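Local structure of protein BA42 (Bizionia argentinensis, 4OA3) at residues A20-E25 and D135-P140; E31-L36 and L55-T60. The protein is of unknown function, consists of a stand-alone TPM domain and binds two calcium ions. One frame throughout, in Å; residues are numbered along the deposited sequence.

Contact 1: residues A20-E25 and D135-P140. With CA (calcium ion), chain B; CA (calcium ion), chain C.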
ATOM      1  N   ALA A  20      -3.868   5.914  -8.844  1.00 14.95           N
ATOM      2  CA  ALA A  20      -4.528   4.693  -8.350  1.00 14.89           C
ATOM      3  C   ALA A  20      -4.839   4.805  -6.853  1.00 14.78           C
ATOM      4  O   ALA A  20      -5.905   4.424  -6.390  1.00 15.72           O
ATOM      5  CB  ALA A  20      -3.663   3.474  -8.617  1.00 15.67           C
ATOM      6  N   ILE A  21      -3.915   5.416  -6.080  1.00 12.55           N
ATOM      7  CA  ILE A  21      -4.170   5.636  -4.666  1.00 11.31           C
ATOM      8  C   ILE A  21      -5.365   6.567  -4.500  1.00 13.73           C
ATOM      9  O   ILE A  21      -6.238   6.333  -3.664  1.00 14.32           O
ATOM     10  CB  ILE A  21      -2.920   6.191  -3.924  1.00 13.79           C
ATOM     11  CG1 ILE A  21      -1.828   5.092  -3.926  1.00 13.31           C
ATOM     12  CG2 ILE A  21      -3.282   6.590  -2.491  1.00 14.55           C
ATOM     13  CD1 ILE A  21      -0.459   5.505  -3.417  1.00 14.39           C
ATOM     14  N   ARG A  22      -5.389   7.674  -5.280  1.00 12.94           N
ATOM     15  CA  ARG A  22      -6.500   8.614  -5.164  1.00 14.90           C
ATOM     16  C   ARG A  22      -7.838   7.944  -5.458  1.00 16.56           C
ATOM     17  O   ARG A  22      -8.803   8.156  -4.722  1.00 16.95           O
ATOM     18  CB  ARG A  22      -6.289   9.787  -6.117  1.00 15.98           C
ATOM     19  CG  ARG A  22      -7.299  10.896  -5.950  1.00 21.67           C
ATOM     20  CD  ARG A  22      -6.843  12.164  -6.657  1.00 28.53           C
ATOM     21  NE  ARG A  22      -5.547  12.615  -6.151  1.00 28.71           N
ATOM     22  CZ  ARG A  22      -5.342  13.252  -4.998  1.00 42.88           C
ATOM     23  NH1 ARG A  22      -6.362  13.560  -4.204  1.00 23.45           N
ATOM     24  NH2 ARG A  22      -4.119  13.602  -4.640  1.00 36.17           N
ATOM     25  N   ASP A  23      -7.875   7.090  -6.446  1.00 15.53           N
ATOM     26  CA  ASP A  23      -9.106   6.373  -6.804  1.00 15.94           C
ATOM     27  C   ASP A  23      -9.484   5.369  -5.730  1.00 18.67           C
ATOM     28  O   ASP A  23     -10.650   5.298  -5.328  1.00 17.78           O
ATOM     29  CB  ASP A  23      -8.958   5.666  -8.163  1.00 17.94           C
ATOM     30  CG  ASP A  23      -8.876   6.590  -9.359  1.00 33.37           C
ATOM     31  OD1 ASP A  23      -9.452   7.695  -9.294  1.00 36.36           O
ATOM     32  OD2 ASP A  23      -8.289   6.177 -10.391  1.00 39.17           O
ATOM     33  N   ALA A  24      -8.501   4.619  -5.202  1.00 15.12           N
ATOM     34  CA  ALA A  24      -8.773   3.661  -4.139  1.00 14.62           C
ATOM     35  C   ALA A  24      -9.342   4.327  -2.891  1.00 17.29           C
ATOM     36  O   ALA A  24     -10.223   3.794  -2.236  1.00 16.30           O
ATOM     37  CB  ALA A  24      -7.495   2.919  -3.784  1.00 15.09           C
ATOM     38  N   GLU A  25      -8.826   5.524  -2.545  1.00 13.42           N
ATOM     39  CA  GLU A  25      -9.280   6.243  -1.377  1.00 14.27           C
ATOM     40  C   GLU A  25     -10.650   6.918  -1.550  1.00 16.48           C
ATOM     41  O   GLU A  25     -11.141   7.532  -0.601  1.00 18.05           O
ATOM     42  CB  GLU A  25      -8.208   7.271  -0.941  1.00 14.43           C
ATOM     43  CG  GLU A  25      -6.950   6.596  -0.403  1.00 14.01           C
ATOM     44  CD  GLU A  25      -5.927   7.548   0.182  1.00 17.04           C
ATOM     45  OE1 GLU A  25      -6.164   8.782   0.134  1.00 14.83           O
ATOM     46  OE2 GLU A  25      -4.875   7.076   0.683  1.00 14.61           O
ATOM     47  N   ASP A 135     -14.859  12.477   4.117  1.00 23.62           N
ATOM     48  CA  ASP A 135     -13.556  11.832   4.164  1.00 20.94           C
ATOM     49  C   ASP A 135     -12.463  12.874   4.141  1.00 23.37           C
ATOM     50  O   ASP A 135     -12.544  13.834   3.376  1.00 23.34           O
ATOM     51  CB  ASP A 135     -13.343  10.928   2.937  1.00 20.94           C
ATOM     52  CG  ASP A 135     -11.970  10.268   2.944  1.00 19.24           C
ATOM     53  OD1 ASP A 135     -11.821   9.238   3.621  1.00 18.20           O
ATOM     54  OD2 ASP A 135     -11.071  10.783   2.257  1.00 19.96           O
ATOM     55  N   ILE A 136     -11.427  12.647   4.934  1.00 20.56           N
ATOM     56  CA  ILE A 136     -10.230  13.481   4.989  1.00 18.70           C
ATOM     57  C   ILE A 136      -9.123  12.670   4.279  1.00 18.29           C
ATOM     58  O   ILE A 136      -9.043  11.457   4.492  1.00 17.82           O
ATOM     59  CB  ILE A 136      -9.863  13.735   6.463  1.00 21.31           C
ATOM     60  CG1 ILE A 136     -10.975  14.561   7.174  1.00 23.79           C
ATOM     61  CG2 ILE A 136      -8.472  14.419   6.577  1.00 22.11           C
ATOM     62  CD1 ILE A 136     -10.753  14.750   8.601  1.00 28.85           C
ATOM     63  N   ASP A 137      -8.263  13.326   3.479  1.00 18.26           N
ATOM     64  CA  ASP A 137      -7.106  12.645   2.875  1.00 17.13           C
ATOM     65  C   ASP A 137      -6.016  12.756   3.961  1.00 19.17           C
ATOM     66  O   ASP A 137      -5.333  13.772   4.094  1.00 18.98           O
ATOM     67  CB  ASP A 137      -6.715  13.308   1.557  1.00 17.26           C
ATOM     68  CG  ASP A 137      -5.742  12.494   0.732  1.00 21.92           C
ATOM     69  OD1 ASP A 137      -5.111  11.561   1.291  1.00 16.89           O
ATOM     70  OD2 ASP A 137      -5.604  12.788  -0.472  1.00 21.95           O
ATOM     71  N   GLU A 138      -6.004  11.772   4.858  1.00 15.89           N
ATOM     72  CA  GLU A 138      -5.193  11.795   6.075  1.00 15.53           C
ATOM     73  C   GLU A 138      -3.709  11.623   5.880  1.00 15.96           C
ATOM     74  O   GLU A 138      -2.930  12.218   6.624  1.00 17.49           O
ATOM     75  CB  GLU A 138      -5.733  10.748   7.056  1.00 16.19           C
ATOM     76  CG  GLU A 138      -7.150  11.031   7.538  1.00 18.07           C
ATOM     77  CD  GLU A 138      -7.741   9.929   8.388  1.00 21.27           C
ATOM     78  OE1 GLU A 138      -7.968   8.828   7.843  1.00 19.07           O
ATOM     79  OE2 GLU A 138      -8.039  10.183   9.578  1.00 21.36           O
ATOM     80  N   LEU A 139      -3.311  10.820   4.901  1.00 13.69           N
ATOM     81  CA  LEU A 139      -1.913  10.563   4.610  1.00 13.87           C
ATOM     82  C   LEU A 139      -1.616  10.983   3.191  1.00 14.63           C
ATOM     83  O   LEU A 139      -2.435  10.771   2.308  1.00 15.42           O
ATOM     84  CB  LEU A 139      -1.575   9.075   4.741  1.00 14.55           C
ATOM     85  CG  LEU A 139      -1.908   8.424   6.093  1.00 17.19           C
ATOM     86  CD1 LEU A 139      -1.546   6.936   6.079  1.00 16.09           C
ATOM     87  CD2 LEU A 139      -1.223   9.117   7.256  1.00 16.86           C
ATOM     88  N   PRO A 140      -0.421  11.545   2.912  1.00 13.70           N
ATOM     89  CA  PRO A 140      -0.079  11.869   1.533  1.00 15.06           C
ATOM     90  C   PRO A 140      -0.045  10.651   0.614  1.00 15.14           C
ATOM     91  O   PRO A 140       0.170   9.515   1.075  1.00 14.49           O
ATOM     92  CB  PRO A 140       1.299  12.535   1.635  1.00 17.55           C
ATOM     93  CG  PRO A 140       1.805  12.191   2.897  1.00 21.81           C
ATOM     94  CD  PRO A 140       0.687  11.825   3.831  1.00 16.61           C
TER
HETATM   95 CA    CA B 201      -4.051   9.411   1.194  1.00 13.86          CA
HETATM   96 CA    CA C 202      -9.363   9.404   3.330  1.00 16.44          CA
HETATM   97  O   HOH W   1      -6.514  14.991  -1.484  1.00 35.74           O
HETATM   98  O   HOH W   2      -6.559  10.586  -1.914  1.00 16.60           O
HETATM   99  O   HOH W   3     -10.452  10.211  -0.744  1.00 21.32           O
HETATM  100  O   HOH W   4      -8.393  10.166   1.177  1.00 16.32           O
HETATM  101  O   HOH W   5      -9.583   8.498   5.592  1.00 16.20           O
HETATM  102  O   HOH W   6      -2.153   7.964   1.441  1.00 13.55           O
HETATM  103  O   HOH W   7      -9.507   7.244   2.344  1.00 15.61           O
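E25 and D137 meet through a shared calcium ion, the one of chain B. E25 sits past the end of helix 11-24, and D137 lies in the loop 135-140. From CB the E25 chain runs extended, with CG anti to the carbonyl carbon (chi1 -68°). CB and CG only span the distance, and the carboxylate reaches the metal with both oxygens, OE1 at 2.4 Å and OE2 at 2.5 Å. OE2 also accepts a hydrogen bond from the backbone N of I32. OE1 of E25 stands 3.2 Å from OD1 of D137, with the two carboxylate planes 81° apart. D137 gives the metal OD1 alone, and L139 O binds beside it. Water 2 donates to E25 OE1 and to D137 OD2, which does not bind the metal. OD2 also has a long salt bridge to R22 NH1 (3.9 Å), and water 1 links the pair. E31, N141 and water 6 complete the chain B site. The chain C calcium is held by D135 OD1 and OD2, I136 O, E31 and waters 4, 5 and 7. Without the cations these close carboxylates would probably repel one another, so calcium is likely what holds the loop against the helix end.

Contact 2: residues E31-L36 and L55-T60. With CA (calcium ion), chain C; CA (calcium ion), chain B.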
ATOM      1  N   GLU A  31      -6.315   4.445   4.153  1.00 14.46           N
ATOM      2  CA  GLU A  31      -5.300   5.273   3.511  1.00 14.01           C
ATOM      3  C   GLU A  31      -4.162   4.415   3.051  1.00 14.74           C
ATOM      4  O   GLU A  31      -3.725   3.545   3.808  1.00 16.49           O
ATOM      5  CB  GLU A  31      -4.819   6.316   4.476  1.00 13.68           C
ATOM      6  CG  GLU A  31      -5.889   7.342   4.856  1.00 13.58           C
ATOM      7  CD  GLU A  31      -5.987   8.543   3.941  1.00 17.75           C
ATOM      8  OE1 GLU A  31      -4.951   8.905   3.327  1.00 16.27           O
ATOM      9  OE2 GLU A  31      -7.097   9.127   3.814  1.00 16.26           O
ATOM     10  N   ILE A  32      -3.702   4.605   1.829  1.00 11.54           N
ATOM     11  CA  ILE A  32      -2.684   3.747   1.225  1.00 12.46           C
ATOM     12  C   ILE A  32      -1.451   4.516   0.824  1.00 13.27           C
ATOM     13  O   ILE A  32      -1.557   5.562   0.219  1.00 12.76           O
ATOM     14  CB  ILE A  32      -3.264   3.019  -0.027  1.00 14.21           C
ATOM     15  CG1 ILE A  32      -4.457   2.153   0.351  1.00 14.46           C
ATOM     16  CG2 ILE A  32      -2.166   2.198  -0.735  1.00 15.21           C
ATOM     17  CD1 ILE A  32      -5.345   1.826  -0.789  1.00 17.90           C
ATOM     18  N   ARG A  33      -0.246   3.987   1.152  1.00 13.37           N
ATOM     19  CA  ARG A  33       1.005   4.508   0.609  1.00 13.59           C
ATOM     20  C   ARG A  33       1.886   3.385   0.137  1.00 13.56           C
ATOM     21  O   ARG A  33       1.767   2.236   0.600  1.00 14.27           O
ATOM     22  CB  ARG A  33       1.816   5.342   1.609  1.00 13.16           C
ATOM     23  CG  ARG A  33       1.065   6.584   2.055  1.00 11.88           C
ATOM     24  CD  ARG A  33       1.937   7.589   2.775  1.00 14.05           C
ATOM     25  NE  ARG A  33       2.917   8.150   1.846  1.00 13.59           N
ATOM     26  CZ  ARG A  33       3.948   8.889   2.211  1.00 15.12           C
ATOM     27  NH1 ARG A  33       4.156   9.160   3.490  1.00 16.88           N
ATOM     28  NH2 ARG A  33       4.788   9.349   1.303  1.00 16.56           N
ATOM     29  N   VAL A  34       2.752   3.706  -0.804  1.00 13.45           N
ATOM     30  CA  VAL A  34       3.792   2.838  -1.321  1.00 11.73           C
ATOM     31  C   VAL A  34       5.128   3.392  -0.870  1.00 13.07           C
ATOM     32  O   VAL A  34       5.346   4.611  -0.927  1.00 13.15           O
ATOM     33  CB  VAL A  34       3.742   2.768  -2.853  1.00 13.85           C
ATOM     34  CG1 VAL A  34       4.922   2.005  -3.451  1.00 14.59           C
ATOM     35  CG2 VAL A  34       2.436   2.145  -3.325  1.00 14.35           C
ATOM     36  N   HIS A  35       6.034   2.486  -0.450  1.00 13.04           N
ATOM     37  CA  HIS A  35       7.418   2.854  -0.151  1.00 12.74           C
ATOM     38  C   HIS A  35       8.304   1.932  -0.959  1.00 13.77           C
ATOM     39  O   HIS A  35       8.123   0.708  -0.927  1.00 14.36           O
ATOM     40  CB  HIS A  35       7.778   2.704   1.314  1.00 13.41           C
ATOM     41  CG  HIS A  35       9.244   2.913   1.612  1.00 15.01           C
ATOM     42  ND1 HIS A  35       9.764   4.173   1.879  1.00 15.41           N
ATOM     43  CD2 HIS A  35      10.236   2.000   1.742  1.00 16.80           C
ATOM     44  CE1 HIS A  35      11.043   3.967   2.194  1.00 16.11           C
ATOM     45  NE2 HIS A  35      11.363   2.702   2.111  1.00 16.67           N
ATOM     46  N   LEU A  36       9.252   2.515  -1.676  1.00 14.22           N
ATOM     47  CA  LEU A  36      10.214   1.762  -2.458  1.00 15.45           C
ATOM     48  C   LEU A  36      11.618   1.960  -1.899  1.00 16.85           C
ATOM     49  O   LEU A  36      12.015   3.080  -1.591  1.00 17.63           O
ATOM     50  CB  LEU A  36      10.213   2.245  -3.908  1.00 17.46           C
ATOM     51  CG  LEU A  36       8.823   2.256  -4.635  1.00 20.95           C
ATOM     52  CD1 LEU A  36       8.960   2.745  -6.073  1.00 22.61           C
ATOM     53  CD2 LEU A  36       8.176   0.889  -4.644  1.00 19.36           C
ATOM     54  N   LEU A  55       7.059   7.121   8.497  1.00 12.69           N
ATOM     55  CA  LEU A  55       6.155   7.871   7.634  1.00 12.91           C
ATOM     56  C   LEU A  55       4.935   8.373   8.402  1.00 14.47           C
ATOM     57  O   LEU A  55       4.102   9.070   7.812  1.00 15.23           O
ATOM     58  CB  LEU A  55       5.716   7.006   6.439  1.00 12.57           C
ATOM     59  CG  LEU A  55       6.826   6.593   5.496  1.00 14.75           C
ATOM     60  CD1 LEU A  55       6.277   5.766   4.398  1.00 14.41           C
ATOM     61  CD2 LEU A  55       7.599   7.769   4.946  1.00 19.00           C
ATOM     62  N   LYS A  56       4.846   8.132   9.727  1.00 13.08           N
ATOM     63  CA  LYS A  56       3.743   8.605  10.566  1.00 13.12           C
ATOM     64  C   LYS A  56       2.404   8.161   9.948  1.00 15.98           C
ATOM     65  O   LYS A  56       1.396   8.889   9.988  1.00 17.19           O
ATOM     66  CB  LYS A  56       3.828  10.130  10.778  1.00 15.73           C
ATOM     67  CG  LYS A  56       5.038  10.533  11.601  1.00 18.53           C
ATOM     68  CD  LYS A  56       4.920  11.941  12.135  1.00 19.76           C
ATOM     69  CE  LYS A  56       6.215  12.371  12.764  1.00 28.08           C
ATOM     70  NZ  LYS A  56       6.219  13.822  13.101  1.00 34.78           N
ATOM     71  N   MET A  57       2.359   6.916   9.460  1.00 13.81           N
ATOM     72  CA  MET A  57       1.153   6.367   8.855  1.00 13.17           C
ATOM     73  C   MET A  57       0.125   5.948   9.885  1.00 17.47           C
ATOM     74  O   MET A  57      -0.990   5.608   9.533  1.00 17.12           O
ATOM     75  CB  MET A  57       1.511   5.251   7.907  1.00 14.55           C
ATOM     76  CG  MET A  57       2.218   5.773   6.703  1.00 16.11           C
ATOM     77  SD  MET A  57       2.676   4.493   5.497  1.00 16.12           S
ATOM     78  CE  MET A  57       1.003   3.929   5.009  1.00 14.13           C
ATOM     79  N   ASP A  58       0.491   6.027  11.165  1.00 17.70           N
ATOM     80  CA  ASP A  58      -0.431   5.788  12.262  1.00 18.58           C
ATOM     81  C   ASP A  58      -1.368   6.978  12.483  1.00 22.38           C
ATOM     82  O   ASP A  58      -2.292   6.861  13.303  1.00 22.79           O
ATOM     83  CB  ASP A  58       0.335   5.436  13.549  1.00 21.75           C
ATOM     84  CG  ASP A  58       1.451   6.369  13.986  1.00 30.66           C
ATOM     85  OD1 ASP A  58       2.054   7.048  13.103  1.00 26.40           O
ATOM     86  OD2 ASP A  58       1.834   6.308  15.171  1.00 42.34           O
ATOM     87  N   ASN A  59      -1.168   8.110  11.776  1.00 20.30           N
ATOM     88  CA  ASN A  59      -1.978   9.321  11.911  1.00 20.49           C
ATOM     89  C   ASN A  59      -3.279   9.255  11.091  1.00 19.51           C
ATOM     90  O   ASN A  59      -3.494  10.068  10.190  1.00 20.22           O
ATOM     91  CB  ASN A  59      -1.127  10.550  11.529  1.00 22.02           C
ATOM     92  CG  ASN A  59      -1.711  11.918  11.808  1.00 48.53           C
ATOM     93  OD1 ASN A  59      -1.475  12.865  11.041  1.00 46.62           O
ATOM     94  ND2 ASN A  59      -2.346  12.107  12.964  1.00 39.64           N
ATOM     95  N   THR A  60      -4.126   8.233  11.376  1.00 18.30           N
ATOM     96  CA  THR A  60      -5.438   8.107  10.780  1.00 16.95           C
ATOM     97  C   THR A  60      -6.415   7.933  11.954  1.00 21.48           C
ATOM     98  O   THR A  60      -6.063   7.295  12.949  1.00 22.05           O
ATOM     99  CB  THR A  60      -5.530   6.943   9.781  1.00 18.00           C
ATOM    100  OG1 THR A  60      -5.436   5.686  10.459  1.00 17.70           O
ATOM    101  CG2 THR A  60      -4.519   7.062   8.653  1.00 16.24           C
TER
HETATM  102 CA    CA C 202      -9.363   9.404   3.330  1.00 16.44          CA
HETATM  103 CA    CA B 201      -4.051   9.411   1.194  1.00 13.86          CA
HETATM  104  O   HOH W   6      -2.153   7.964   1.441  1.00 13.55           O
HETATM  105  O   HOH W   8       2.404   9.294   5.751  1.00 21.91           O
HETATM  106  O   HOH W   7      -9.507   7.244   2.344  1.00 15.61           O
HETATM  107  O   HOH W   5      -9.583   8.498   5.592  1.00 16.20           O
HETATM  108  O   HOH W   4      -8.393  10.166   1.177  1.00 16.32           O
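R33 lies on strand 31-37 and packs against M57 and L55 of the loop after helix 44-54. The close part uses the aliphatic stem of R33. The methyl CE of M57 comes to 3.8 Å from CB of R33 and 4.0 Å from its CG. A bend at chi3 of M57 (64°) turns CE in toward the strand. L55 packs as closely: it places CD1 over one face of the R33 guanidinium, and its CB is 4.0 Å from NH1. T60 adds a smaller touch, its methyl CG2 4.0 Å from CG of E31, the side chains running past each other in opposite directions. Beyond CG, the carboxylate of E31 bridges the metals: OE1 binds the chain B calcium and OE2 the chain C calcium. OE2 also accepts a hydrogen bond from the backbone N of E138.

The loose side is the watery edge at R33 NH1. No direct hydrogen bond joins the two segments. Water 8 accepts from R33 NH1 at 2.9 Å and donates to L55 O at 2.7 Å. NH2 of R33 is held by T142 O. Replacing R33 by an alanine is likely to open a gap beside M57 and L55 and to leave water 8 and T142 O without their donor. K56 closes helix 44-54 with a Schellman motif, and a type I beta turn follows from K56 to N59. Strand 31-37, helix 44-54 and the parallel neighbouring strand 65-71 form a beta-alpha-beta crossover. Segment 55-60 is its helix-to-strand loop, and the calcium site sits at the start of its first strand.

How the contacts relate
Contact 2 is the more buried of the two and lies nearer the centre of the chain. Contact 1 is partly exposed. Helix 11-24 and strand 31-37 follow each other in the chain, and contact 2 is nested within the loop closed by contact 1. The two contacts share both calcium ions and waters 4 to 7. They also touch directly: L139 N probably donates a hydrogen bond to E31 OE1, and P140 packs on R33. Their chemistry differs with place. Contact 1 is made of metal bonds and water, with one long salt bridge. Contact 2 joins its segments mainly by aliphatic and methionine packing, and its metal chemistry is confined to E31, where the strand begins.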